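Local coordinates for protein CheA (Treponema denticola, PDB 6Y1Y) that is a chemotaxis histidine kinase, here its dimerization domain, that probably relays signals from chemoreceptors to the flagellar motors by autophosphorylation and phosphate transfer, at residues K24-Q29 and V101-S106. Sequence-based numbering, arbitrary orientation.
Sequences KASLNQ and VTKFKS
In the antiparallel helical hairpin of the CheA dimerization domain, L27 and F104 pack together between the two long helices 7-67 and 93-125. The two short segments run at 156° to each other, with axes 9.7 Å apart at their closest. L27 and F104 also mark the nearest backbone approach, CA to CA 6.6 Å. One methyl does the touching: L27 CD2 lies 3.6 Å from F104 CE1 and equally near CD1. It comes in at the ring edge, close to the ring plane, and the two side chains cross at about a right angle. The F104 CG is anti to its own N (chi1 178°), which carries the ring across to the leucine. The same ring also stacks on F104 of the second subunit. L27 also packs on L111 of that subunit, so the pair belongs to the core of the dimeric bundle.

The outer side is more polar. K103, extended beyond CG, reaches across toward segment 24-29, and its CE passes S26 OG at 4.0 Å. Its NZ stops 4.3 Å from Q29 CB, and its chain also touches S30 and E33. The S26 hydroxyl is instead hydrogen-bonded to the hydroxyl of S107, one residue beyond segment 101-106.

No hydrogen bond or salt bridge joins the two segments themselves. They are held by apolar packing inside, while K103, on the exposed side, adds van der Waals contact through its chain but no polar bond to segment 24-29.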
loop_
_atom_site.group_PDB
_atom_site.type_symbol
_atom_site.label_atom_id
_atom_site.label_comp_id
_atom_site.label_asym_id
_atom_site.label_seq_id
_atom_site.Cartn_x
_atom_site.Cartn_y
_atom_site.Cartn_z
ATOM N N LYS B 24 -7.992 -16.778 -2.652
ATOM C CA LYS B 24 -6.616 -16.668 -3.137
ATOM C C LYS B 24 -6.534 -15.823 -4.402
ATOM O O LYS B 24 -5.640 -14.976 -4.537
ATOM C CB LYS B 24 -6.026 -18.061 -3.388
ATOM C CG LYS B 24 -4.537 -18.065 -3.775
ATOM C CD LYS B 24 -4.265 -17.964 -5.293
ATOM C CE LYS B 24 -2.840 -17.453 -5.552
ATOM N NZ LYS B 24 -2.496 -17.292 -6.999
ATOM N N ALA B 25 -7.445 -16.044 -5.347
ATOM C CA ALA B 25 -7.431 -15.247 -6.570
ATOM C C ALA B 25 -7.628 -13.771 -6.253
ATOM O O ALA B 25 -7.000 -12.902 -6.875
ATOM C CB ALA B 25 -8.501 -15.745 -7.542
ATOM N N SER B 26 -8.475 -13.462 -5.269
ATOM C CA SER B 26 -8.695 -12.066 -4.915
ATOM C C SER B 26 -7.465 -11.483 -4.231
ATOM O O SER B 26 -7.068 -10.347 -4.512
ATOM C CB SER B 26 -9.923 -11.959 -4.014
ATOM O OG SER B 26 -10.080 -10.655 -3.474
ATOM N N LEU B 27 -6.812 -12.273 -3.380
ATOM C CA LEU B 27 -5.589 -11.818 -2.727
ATOM C C LEU B 27 -4.490 -11.588 -3.749
ATOM O O LEU B 27 -3.713 -10.637 -3.625
ATOM C CB LEU B 27 -5.142 -12.834 -1.671
ATOM C CG LEU B 27 -6.034 -12.860 -0.433
ATOM C CD1 LEU B 27 -5.821 -14.128 0.371
ATOM C CD2 LEU B 27 -5.787 -11.632 0.444
ATOM N N ASN B 28 -4.407 -12.445 -4.771
ATOM C CA ASN B 28 -3.436 -12.217 -5.834
ATOM C C ASN B 28 -3.673 -10.873 -6.518
ATOM O O ASN B 28 -2.725 -10.123 -6.765
ATOM C CB ASN B 28 -3.486 -13.358 -6.853
ATOM C CG ASN B 28 -2.502 -13.167 -7.989
ATOM O OD1 ASN B 28 -1.277 -13.129 -7.782
ATOM N ND2 ASN B 28 -3.030 -13.027 -9.200
ATOM N N GLN B 29 -4.933 -10.543 -6.814
ATOM C CA GLN B 29 -5.220 -9.247 -7.418
ATOM C C GLN B 29 -4.828 -8.110 -6.486
ATOM O O GLN B 29 -4.378 -7.057 -6.954
ATOM C CB GLN B 29 -6.688 -9.169 -7.813
ATOM C CG GLN B 29 -7.008 -10.029 -9.044
ATOM C CD GLN B 29 -6.113 -9.707 -10.241
ATOM O OE1 GLN B 29 -5.418 -10.575 -10.765
ATOM N NE2 GLN B 29 -6.126 -8.452 -10.668
ATOM N N VAL B 101 -6.319 -1.185 0.659
ATOM C CA VAL B 101 -6.204 -1.766 1.999
ATOM C C VAL B 101 -7.532 -2.370 2.430
ATOM O O VAL B 101 -7.584 -3.494 2.945
ATOM C CB VAL B 101 -5.714 -0.713 3.019
ATOM C CG1 VAL B 101 -5.727 -1.300 4.439
ATOM C CG2 VAL B 101 -4.313 -0.215 2.655
ATOM N N THR B 102 -8.632 -1.655 2.193
ATOM C CA THR B 102 -9.949 -2.153 2.587
ATOM C C THR B 102 -10.283 -3.479 1.908
ATOM O O THR B 102 -10.786 -4.411 2.557
ATOM C CB THR B 102 -10.990 -1.082 2.256
ATOM O OG1 THR B 102 -10.802 0.027 3.150
ATOM C CG2 THR B 102 -12.409 -1.634 2.392
ATOM N N LYS B 103 -10.006 -3.587 0.608
ATOM C CA LYS B 103 -10.265 -4.831 -0.110
ATOM C C LYS B 103 -9.407 -5.974 0.429
ATOM O O LYS B 103 -9.899 -7.093 0.646
ATOM C CB LYS B 103 -10.004 -4.614 -1.597
ATOM C CG LYS B 103 -10.151 -5.861 -2.439
ATOM C CD LYS B 103 -9.808 -5.582 -3.890
ATOM C CE LYS B 103 -9.862 -6.869 -4.713
ATOM N NZ LYS B 103 -9.746 -6.610 -6.177
ATOM N N PHE B 104 -8.121 -5.707 0.656
ATOM C CA PHE B 104 -7.229 -6.723 1.205
ATOM C C PHE B 104 -7.709 -7.194 2.580
ATOM O O PHE B 104 -7.793 -8.399 2.838
ATOM C CB PHE B 104 -5.808 -6.144 1.252
ATOM C CG PHE B 104 -4.760 -7.064 1.838
ATOM C CD1 PHE B 104 -4.925 -8.437 1.861
ATOM C CD2 PHE B 104 -3.578 -6.539 2.319
ATOM C CE1 PHE B 104 -3.940 -9.261 2.404
ATOM C CE2 PHE B 104 -2.585 -7.364 2.860
ATOM C CZ PHE B 104 -2.772 -8.722 2.901
ATOM N N LYS B 105 -8.060 -6.257 3.464
ATOM C CA LYS B 105 -8.564 -6.638 4.780
ATOM C C LYS B 105 -9.797 -7.524 4.664
ATOM O O LYS B 105 -9.980 -8.453 5.462
ATOM C CB LYS B 105 -8.879 -5.390 5.604
ATOM C CG LYS B 105 -7.662 -4.688 6.163
ATOM C CD LYS B 105 -8.100 -3.429 6.887
ATOM C CE LYS B 105 -6.989 -2.891 7.760
ATOM N NZ LYS B 105 -7.431 -1.668 8.487
ATOM N N SER B 106 -10.674 -7.224 3.704
ATOM C CA SER B 106 -11.889 -8.017 3.531
ATOM C C SER B 106 -11.557 -9.449 3.141
ATOM O O SER B 106 -12.062 -10.400 3.748
ATOM C CB SER B 106 -12.782 -7.363 2.475
ATOM O OG SER B 106 -14.008 -8.061 2.334
#